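Local atomic coordinates of teichoic acid biosynthesis protein F (Staphylococcus epidermidis, PDB entry 3L7I), a protein that takes part in teichoic acid biosynthesis and carries a GT-B-type transferase domain whose two lobes are each built around a parallel beta sheet. Residues A[339-344]-A[430-435]; A[347-352]-A[414-419]. All coordinates share one frame; numbering follows the deposited sequence.

Contact 1 (A[339-344]-A[430-435]); sequences SLYDLT and YLNKKE
Y341 and N432 show how one tyrosine can tie a helix to a loop without regular helix or strand. The tyrosine sits on helix 336-344, and its CB bond is directed toward the 430-435 segment. From there the ring extends across the gap, with CG anti to the backbone N (chi1 151°). One ring edge comes first: CE2 lies 3.6 Å from Y430 O, which stands near the ring plane. Further out, Y341 CZ packs against L431 CD2 at 3.8 Å, and the two side chains cross at about a right angle. The N432 amide slides past in the opposite direction, its plane only 14° from that of the ring, with ND2 3.7 Å from Y341 CE2 in an oblique position. At the tip, Y341 OH accepts a hydrogen bond from N432 N (2.7 Å, N-H...O 156°), with the donor in the plane of the ring. The hydroxyl also meets a water at 2.9 Å, and that water accepts from K434 NZ at 2.8 Å, a lysine also salt-bridged to D345. Y412 of helix 409-417 meets the tyrosine ring with its plane tilted against it. Beside the ring, D342 OD1 stops 3.5 Å short of N432 ND2, whose hydrogen-bond partner is D345 OD2. The chemistry is that of a polar tip on an apolar shaft: the phenol satisfies a loop N-H directly and reaches a lysine through water, while its ring carries the packing, so the loop is fixed to the helix by side chain rather than by backbone pairing.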
ATOM      1  N   SER A 339       8.794  12.679  -9.675  1.00 56.56           N
ATOM      2  CA  SER A 339       7.675  12.505  -8.749  1.00 56.83           C
ATOM      3  C   SER A 339       7.921  13.297  -7.462  1.00 57.35           C
ATOM      4  O   SER A 339       6.990  13.836  -6.855  1.00 57.43           O
ATOM      5  CB  SER A 339       7.433  11.038  -8.447  1.00 57.40           C
ATOM      6  OG  SER A 339       8.656  10.400  -8.195  1.00 58.01           O
ATOM      7  N   LEU A 340       9.181  13.376  -7.056  1.00 57.87           N
ATOM      8  CA  LEU A 340       9.507  14.205  -5.914  1.00 58.54           C
ATOM      9  C   LEU A 340       9.156  15.664  -6.206  1.00 58.12           C
ATOM     10  O   LEU A 340       8.531  16.342  -5.391  1.00 58.49           O
ATOM     11  CB  LEU A 340      10.974  14.069  -5.550  1.00 59.33           C
ATOM     12  CG  LEU A 340      11.416  15.097  -4.515  1.00 60.16           C
ATOM     13  CD1 LEU A 340      10.490  15.091  -3.287  1.00 60.72           C
ATOM     14  CD2 LEU A 340      12.891  14.865  -4.129  1.00 61.19           C
ATOM     15  N   TYR A 341       9.547  16.131  -7.387  1.00 57.45           N
ATOM     16  CA  TYR A 341       9.306  17.509  -7.795  1.00 57.12           C
ATOM     17  C   TYR A 341       7.819  17.803  -7.877  1.00 56.74           C
ATOM     18  O   TYR A 341       7.377  18.853  -7.429  1.00 57.05           O
ATOM     19  CB  TYR A 341       9.988  17.776  -9.137  1.00 56.50           C
ATOM     20  CG  TYR A 341       9.310  18.814  -9.983  1.00 55.87           C
ATOM     21  CD1 TYR A 341       9.632  20.157  -9.858  1.00 56.19           C
ATOM     22  CD2 TYR A 341       8.361  18.450 -10.918  1.00 55.14           C
ATOM     23  CE1 TYR A 341       9.011  21.114 -10.628  1.00 55.75           C
ATOM     24  CE2 TYR A 341       7.729  19.400 -11.698  1.00 54.71           C
ATOM     25  CZ  TYR A 341       8.062  20.734 -11.549  1.00 55.00           C
ATOM     26  OH  TYR A 341       7.445  21.688 -12.321  1.00 54.70           O
ATOM     27  N   ASP A 342       7.060  16.865  -8.445  1.00 56.47           N
ATOM     28  CA  ASP A 342       5.614  16.986  -8.586  1.00 56.43           C
ATOM     29  C   ASP A 342       4.983  17.092  -7.192  1.00 57.63           C
ATOM     30  O   ASP A 342       3.900  17.647  -7.019  1.00 58.55           O
ATOM     31  CB  ASP A 342       5.078  15.773  -9.360  1.00 55.70           C
ATOM     32  CG  ASP A 342       3.653  15.976  -9.900  1.00 55.49           C
ATOM     33  OD1 ASP A 342       3.246  17.135 -10.151  1.00 56.11           O
ATOM     34  OD2 ASP A 342       2.924  14.969 -10.089  1.00 55.61           O
ATOM     35  N   LEU A 343       5.682  16.584  -6.187  1.00 57.49           N
ATOM     36  CA  LEU A 343       5.137  16.568  -4.835  1.00 58.35           C
ATOM     37  C   LEU A 343       5.326  17.861  -4.088  1.00 59.01           C
ATOM     38  O   LEU A 343       4.429  18.310  -3.381  1.00 59.57           O
ATOM     39  CB  LEU A 343       5.748  15.435  -4.002  1.00 58.97           C
ATOM     40  CG  LEU A 343       4.905  14.160  -3.939  1.00 59.01           C
ATOM     41  CD1 LEU A 343       5.591  13.096  -3.112  1.00 59.76           C
ATOM     42  CD2 LEU A 343       3.537  14.487  -3.384  1.00 59.34           C
ATOM     43  N   THR A 344       6.505  18.447  -4.224  1.00 59.12           N
ATOM     44  CA  THR A 344       6.867  19.567  -3.369  1.00 60.09           C
ATOM     45  C   THR A 344       6.774  20.873  -4.133  1.00 59.81           C
ATOM     46  O   THR A 344       7.193  21.922  -3.639  1.00 60.65           O
ATOM     47  CB  THR A 344       8.289  19.405  -2.779  1.00 60.86           C
ATOM     48  OG1 THR A 344       9.266  19.531  -3.824  1.00 60.29           O
ATOM     49  CG2 THR A 344       8.442  18.043  -2.081  1.00 61.22           C
ATOM     50  N   TYR A 430       5.048  17.483 -17.961  1.00 52.64           N
ATOM     51  CA  TYR A 430       5.248  17.150 -16.557  1.00 52.95           C
ATOM     52  C   TYR A 430       5.855  18.326 -15.773  1.00 53.01           C
ATOM     53  O   TYR A 430       5.854  18.309 -14.553  1.00 53.39           O
ATOM     54  CB  TYR A 430       6.057  15.854 -16.359  1.00 53.18           C
ATOM     55  CG  TYR A 430       7.338  15.796 -17.160  1.00 53.04           C
ATOM     56  CD1 TYR A 430       8.486  16.448 -16.716  1.00 53.10           C
ATOM     57  CD2 TYR A 430       7.396  15.093 -18.366  1.00 53.02           C
ATOM     58  CE1 TYR A 430       9.657  16.393 -17.448  1.00 53.11           C
ATOM     59  CE2 TYR A 430       8.556  15.034 -19.106  1.00 53.01           C
ATOM     60  CZ  TYR A 430       9.688  15.691 -18.650  1.00 53.04           C
ATOM     61  OH  TYR A 430      10.856  15.653 -19.395  1.00 53.17           O
ATOM     62  N   LEU A 431       6.372  19.342 -16.455  1.00 52.77           N
ATOM     63  CA  LEU A 431       6.768  20.568 -15.756  1.00 53.04           C
ATOM     64  C   LEU A 431       5.530  21.396 -15.415  1.00 53.26           C
ATOM     65  O   LEU A 431       4.564  21.421 -16.184  1.00 53.09           O
ATOM     66  CB  LEU A 431       7.779  21.370 -16.572  1.00 52.89           C
ATOM     67  CG  LEU A 431       9.178  20.772 -16.467  1.00 53.03           C
ATOM     68  CD1 LEU A 431      10.235  21.557 -17.227  1.00 53.04           C
ATOM     69  CD2 LEU A 431       9.541  20.684 -15.003  1.00 53.64           C
ATOM     70  N   ASN A 432       5.540  22.054 -14.263  1.00 53.82           N
ATOM     71  CA  ASN A 432       4.344  22.747 -13.772  1.00 54.26           C
ATOM     72  C   ASN A 432       4.394  24.252 -13.915  1.00 54.64           C
ATOM     73  O   ASN A 432       5.043  24.927 -13.113  1.00 55.21           O
ATOM     74  CB  ASN A 432       4.124  22.435 -12.292  1.00 54.88           C
ATOM     75  CG  ASN A 432       3.691  21.013 -12.056  1.00 54.73           C
ATOM     76  OD1 ASN A 432       2.848  20.466 -12.799  1.00 54.45           O
ATOM     77  ND2 ASN A 432       4.261  20.389 -11.023  1.00 55.06           N
ATOM     78  N   LYS A 433       3.693  24.797 -14.900  1.00 54.49           N
ATOM     79  CA  LYS A 433       3.710  26.248 -15.073  1.00 54.99           C
ATOM     80  C   LYS A 433       2.644  26.916 -14.219  1.00 55.89           C
ATOM     81  O   LYS A 433       1.460  26.924 -14.576  1.00 56.03           O
ATOM     82  CB  LYS A 433       3.555  26.665 -16.530  1.00 54.60           C
ATOM     83  CG  LYS A 433       4.305  27.943 -16.797  1.00 54.98           C
ATOM     84  CD  LYS A 433       3.394  29.000 -17.383  1.00 55.48           C
ATOM     85  CE  LYS A 433       2.220  29.357 -16.479  1.00 56.33           C
ATOM     86  NZ  LYS A 433       1.921  30.807 -16.549  1.00 57.32           N
ATOM     87  N   LYS A 434       3.058  27.465 -13.083  1.00 56.66           N
ATOM     88  CA  LYS A 434       2.096  28.000 -12.133  1.00 57.68           C
ATOM     89  C   LYS A 434       1.711  29.458 -12.451  1.00 58.52           C
ATOM     90  O   LYS A 434       2.418  30.143 -13.221  1.00 58.39           O
ATOM     91  CB  LYS A 434       2.657  27.900 -10.726  1.00 58.34           C
ATOM     92  CG  LYS A 434       3.627  26.783 -10.530  1.00 57.67           C
ATOM     93  CD  LYS A 434       4.304  26.994  -9.193  1.00 58.61           C
ATOM     94  CE  LYS A 434       5.440  26.022  -8.977  1.00 58.19           C
ATOM     95  NZ  LYS A 434       6.731  26.419  -9.604  1.00 58.04           N
ATOM     96  N   GLU A 435       0.593  29.902 -11.857  1.00 79.41           N
ATOM     97  CA  GLU A 435       0.048  31.257 -11.991  1.00 80.03           C
ATOM     98  C   GLU A 435       1.145  32.260 -11.697  1.00 80.77           C
ATOM     99  O   GLU A 435       1.218  33.352 -12.246  1.00 80.62           O
ATOM    100  CB  GLU A 435      -1.044  31.440 -10.941  1.00 82.17           C
ATOM    101  CG  GLU A 435      -2.300  32.129 -11.421  1.00 82.64           C
ATOM    102  CD  GLU A 435      -3.282  31.146 -12.060  1.00 82.49           C
ATOM    103  OE1 GLU A 435      -3.575  30.093 -11.428  1.00 83.26           O
ATOM    104  OE2 GLU A 435      -3.763  31.425 -13.194  1.00 82.00           O
TER
HETATM  105  O   HOH W   1       7.292  24.533 -11.646  1.00 45.56           O

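Contact 2 (A[347-352]-A[414-419]); sequences EDNVKP and AYSEAS
The E417 carboxylate is approached by K351 from above its plane: NZ forms a salt bridge with OE1 at 3.0 Å, 39° out of the plane. The two side chains lie side by side and point the same way, the lysine bent at its third torsion (chi3 148°), which leaves its aliphatic part running along the acid. The same oxygen, OE1, has a stronger partner in R384, so one oxygen answers to two cations. A second flat group is the amide of N349, which presents OD1 to S416 OG at 3.1 Å; the serine hydroxyl is hydrogen-bonded to D345. The third is the peptide carbonyl of E417, whose oxygen accepts from K351 N at 2.8 Å, with the donor in the carbonyl plane and a C=O...N angle of 148°. Around this bond the chains are close enough for CA-H...O contacts in both directions, V350 CA to E417 O at 3.3 Å and E417 CA to N349 O at 3.5 Å. V350 adds apolar bulk by splitting its branches: CG2 rests 3.7 Å from S416 O, while CG1 reaches S419 CA at 3.9 Å. In the fold, these residues lie where helix 409-417 passes directly into strand 418-423 and where the chain approaches strand 354-358, its parallel neighbour in the sheet. The last turn of a helix leaves carbonyls without partners from its own backbone, and here K351 N supplies a donor to E417 O. Nearby positive charge would probably suit that helix end, and it may also favour an ionised E417.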
ATOM      1  N   GLU A 347       3.648  27.013  -5.007  1.00 72.18           N
ATOM      2  CA  GLU A 347       3.765  28.365  -5.521  1.00 72.05           C
ATOM      3  C   GLU A 347       4.776  29.199  -4.721  1.00 75.67           C
ATOM      4  O   GLU A 347       5.275  30.211  -5.202  1.00 75.97           O
ATOM      5  CB  GLU A 347       2.398  29.041  -5.553  1.00 71.72           C
ATOM      6  CG  GLU A 347       2.225  29.982  -6.726  1.00 69.78           C
ATOM      7  CD  GLU A 347       0.765  30.305  -7.039  1.00 68.93           C
ATOM      8  OE1 GLU A 347       0.365  31.481  -6.842  1.00 69.82           O
ATOM      9  OE2 GLU A 347       0.018  29.399  -7.487  1.00 67.79           O
ATOM     10  N   ASP A 348       5.097  28.765  -3.508  1.00 89.67           N
ATOM     11  CA  ASP A 348       6.032  29.510  -2.657  1.00 92.17           C
ATOM     12  C   ASP A 348       7.507  29.337  -3.037  1.00 90.75           C
ATOM     13  O   ASP A 348       8.373  29.999  -2.473  1.00 92.90           O
ATOM     14  CB  ASP A 348       5.848  29.123  -1.181  1.00 93.41           C
ATOM     15  CG  ASP A 348       4.894  30.052  -0.436  1.00 97.29           C
ATOM     16  OD1 ASP A 348       4.941  31.279  -0.697  1.00100.15           O
ATOM     17  OD2 ASP A 348       4.114  29.555   0.425  1.00 97.75           O
ATOM     18  N   ASN A 349       7.800  28.445  -3.978  1.00 68.83           N
ATOM     19  CA  ASN A 349       9.191  28.152  -4.309  1.00 67.00           C
ATOM     20  C   ASN A 349       9.799  29.195  -5.230  1.00 66.81           C
ATOM     21  O   ASN A 349      11.020  29.253  -5.406  1.00 66.23           O
ATOM     22  CB  ASN A 349       9.316  26.781  -4.968  1.00 63.35           C
ATOM     23  CG  ASN A 349       8.828  25.657  -4.082  1.00 63.50           C
ATOM     24  OD1 ASN A 349       8.747  24.507  -4.522  1.00 61.40           O
ATOM     25  ND2 ASN A 349       8.502  25.974  -2.830  1.00 65.85           N
ATOM     26  N   VAL A 350       8.931  30.012  -5.817  1.00 63.96           N
ATOM     27  CA  VAL A 350       9.331  30.942  -6.864  1.00 63.88           C
ATOM     28  C   VAL A 350      10.177  32.104  -6.354  1.00 65.65           C
ATOM     29  O   VAL A 350       9.696  32.958  -5.619  1.00 67.06           O
ATOM     30  CB  VAL A 350       8.097  31.508  -7.606  1.00 63.42           C
ATOM     31  CG1 VAL A 350       8.496  32.676  -8.473  1.00 63.80           C
ATOM     32  CG2 VAL A 350       7.426  30.433  -8.434  1.00 61.70           C
ATOM     33  N   LYS A 351      11.439  32.131  -6.746  1.00 79.41           N
ATOM     34  CA  LYS A 351      12.284  33.282  -6.496  1.00 82.11           C
ATOM     35  C   LYS A 351      12.173  34.244  -7.682  1.00 81.82           C
ATOM     36  O   LYS A 351      12.638  33.918  -8.770  1.00 78.72           O
ATOM     37  CB  LYS A 351      13.729  32.820  -6.357  1.00 81.01           C
ATOM     38  CG  LYS A 351      13.975  31.765  -5.288  1.00 81.10           C
ATOM     39  CD  LYS A 351      15.337  31.132  -5.499  1.00 79.53           C
ATOM     40  CE  LYS A 351      16.003  30.713  -4.205  1.00 81.50           C
ATOM     41  NZ  LYS A 351      17.305  30.036  -4.519  1.00 79.97           N
ATOM     42  N   PRO A 352      11.564  35.433  -7.482  1.00 69.41           N
ATOM     43  CA  PRO A 352      11.380  36.376  -8.598  1.00 69.48           C
ATOM     44  C   PRO A 352      12.627  36.656  -9.451  1.00 68.37           C
ATOM     45  O   PRO A 352      12.452  36.913 -10.625  1.00 67.50           O
ATOM     46  CB  PRO A 352      10.890  37.647  -7.904  1.00 74.85           C
ATOM     47  CG  PRO A 352      10.157  37.144  -6.715  1.00 76.70           C
ATOM     48  CD  PRO A 352      10.918  35.920  -6.248  1.00 73.85           C
ATOM     49  N   ALA A 414      15.168  24.361 -10.655  1.00 59.17           N
ATOM     50  CA  ALA A 414      15.263  25.547 -11.485  1.00 59.13           C
ATOM     51  C   ALA A 414      13.887  25.890 -12.007  1.00 58.19           C
ATOM     52  O   ALA A 414      13.436  27.027 -11.888  1.00 58.62           O
ATOM     53  CB  ALA A 414      16.255  25.335 -12.633  1.00 58.86           C
ATOM     54  N   TYR A 415      13.200  24.899 -12.557  1.00 57.10           N
ATOM     55  CA  TYR A 415      11.868  25.142 -13.105  1.00 56.33           C
ATOM     56  C   TYR A 415      10.783  25.467 -12.057  1.00 56.74           C
ATOM     57  O   TYR A 415       9.862  26.247 -12.319  1.00 56.69           O
ATOM     58  CB  TYR A 415      11.446  23.995 -14.022  1.00 55.27           C
ATOM     59  CG  TYR A 415      12.032  24.179 -15.377  1.00 54.83           C
ATOM     60  CD1 TYR A 415      11.453  25.058 -16.276  1.00 54.51           C
ATOM     61  CD2 TYR A 415      13.191  23.522 -15.741  1.00 54.91           C
ATOM     62  CE1 TYR A 415      11.990  25.255 -17.489  1.00 54.21           C
ATOM     63  CE2 TYR A 415      13.740  23.713 -16.948  1.00 54.64           C
ATOM     64  CZ  TYR A 415      13.139  24.583 -17.824  1.00 54.26           C
ATOM     65  OH  TYR A 415      13.690  24.784 -19.062  1.00 54.06           O
ATOM     66  N   SER A 416      10.891  24.866 -10.876  1.00 57.28           N
ATOM     67  CA  SER A 416      10.036  25.240  -9.777  1.00 57.93           C
ATOM     68  C   SER A 416      10.360  26.652  -9.285  1.00 59.11           C
ATOM     69  O   SER A 416       9.459  27.432  -8.956  1.00 59.56           O
ATOM     70  CB  SER A 416      10.219  24.258  -8.633  1.00 58.37           C
ATOM     71  OG  SER A 416       9.387  24.616  -7.536  1.00 59.12           O
ATOM     72  N   GLU A 417      11.647  26.981  -9.230  1.00 71.16           N
ATOM     73  CA  GLU A 417      12.066  28.229  -8.604  1.00 73.75           C
ATOM     74  C   GLU A 417      11.923  29.441  -9.502  1.00 74.01           C
ATOM     75  O   GLU A 417      11.866  30.559  -9.015  1.00 76.67           O
ATOM     76  CB  GLU A 417      13.507  28.141  -8.099  1.00 74.62           C
ATOM     77  CG  GLU A 417      13.672  27.329  -6.816  1.00 75.91           C
ATOM     78  CD  GLU A 417      15.103  27.346  -6.289  1.00 77.13           C
ATOM     79  OE1 GLU A 417      15.801  28.370  -6.488  1.00 78.12           O
ATOM     80  OE2 GLU A 417      15.524  26.334  -5.678  1.00 77.31           O
ATOM     81  N   ALA A 418      11.853  29.233 -10.810  1.00 60.08           N
ATOM     82  CA  ALA A 418      11.928  30.370 -11.733  1.00 60.22           C
ATOM     83  C   ALA A 418      10.649  31.203 -11.829  1.00 60.36           C
ATOM     84  O   ALA A 418       9.537  30.679 -11.824  1.00 59.68           O
ATOM     85  CB  ALA A 418      12.374  29.915 -13.107  1.00 59.09           C
ATOM     86  N   SER A 419      10.825  32.513 -11.929  1.00 62.07           N
ATOM     87  CA  SER A 419       9.696  33.404 -12.137  1.00 63.96           C
ATOM     88  C   SER A 419       9.419  33.504 -13.626  1.00 60.72           C
ATOM     89  O   SER A 419       8.310  33.860 -14.033  1.00 60.59           O
ATOM     90  CB  SER A 419      10.008  34.791 -11.591  1.00 67.82           C
ATOM     91  OG  SER A 419      11.016  35.387 -12.383  1.00 67.31           O
TER

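How the contacts relate
Contacts 1 and 2 have centres 11 Å apart, and contact 1 packs against helix 409-417, whose last turn belongs to contact 2. S416 of contact 2 is touched twice from contact 1: K434 NZ bonds to S416 O at 3.0 Å, and Y341 CE1 packs on S416 CB at 3.9 Å. L431 CD1 likewise meets Y415 CG at 3.7 Å. D345, between segments 339-344 and 347-352, joins the two with its carboxylate, binding K434 and N432 of one and S416 of the other. Both lie about 26 to 27 Å from the chain centre. Contact 2 stands at the starts of parallel strands 354-358 and 418-423, whereas GT-B active sites generally lie in the interlobe cleft.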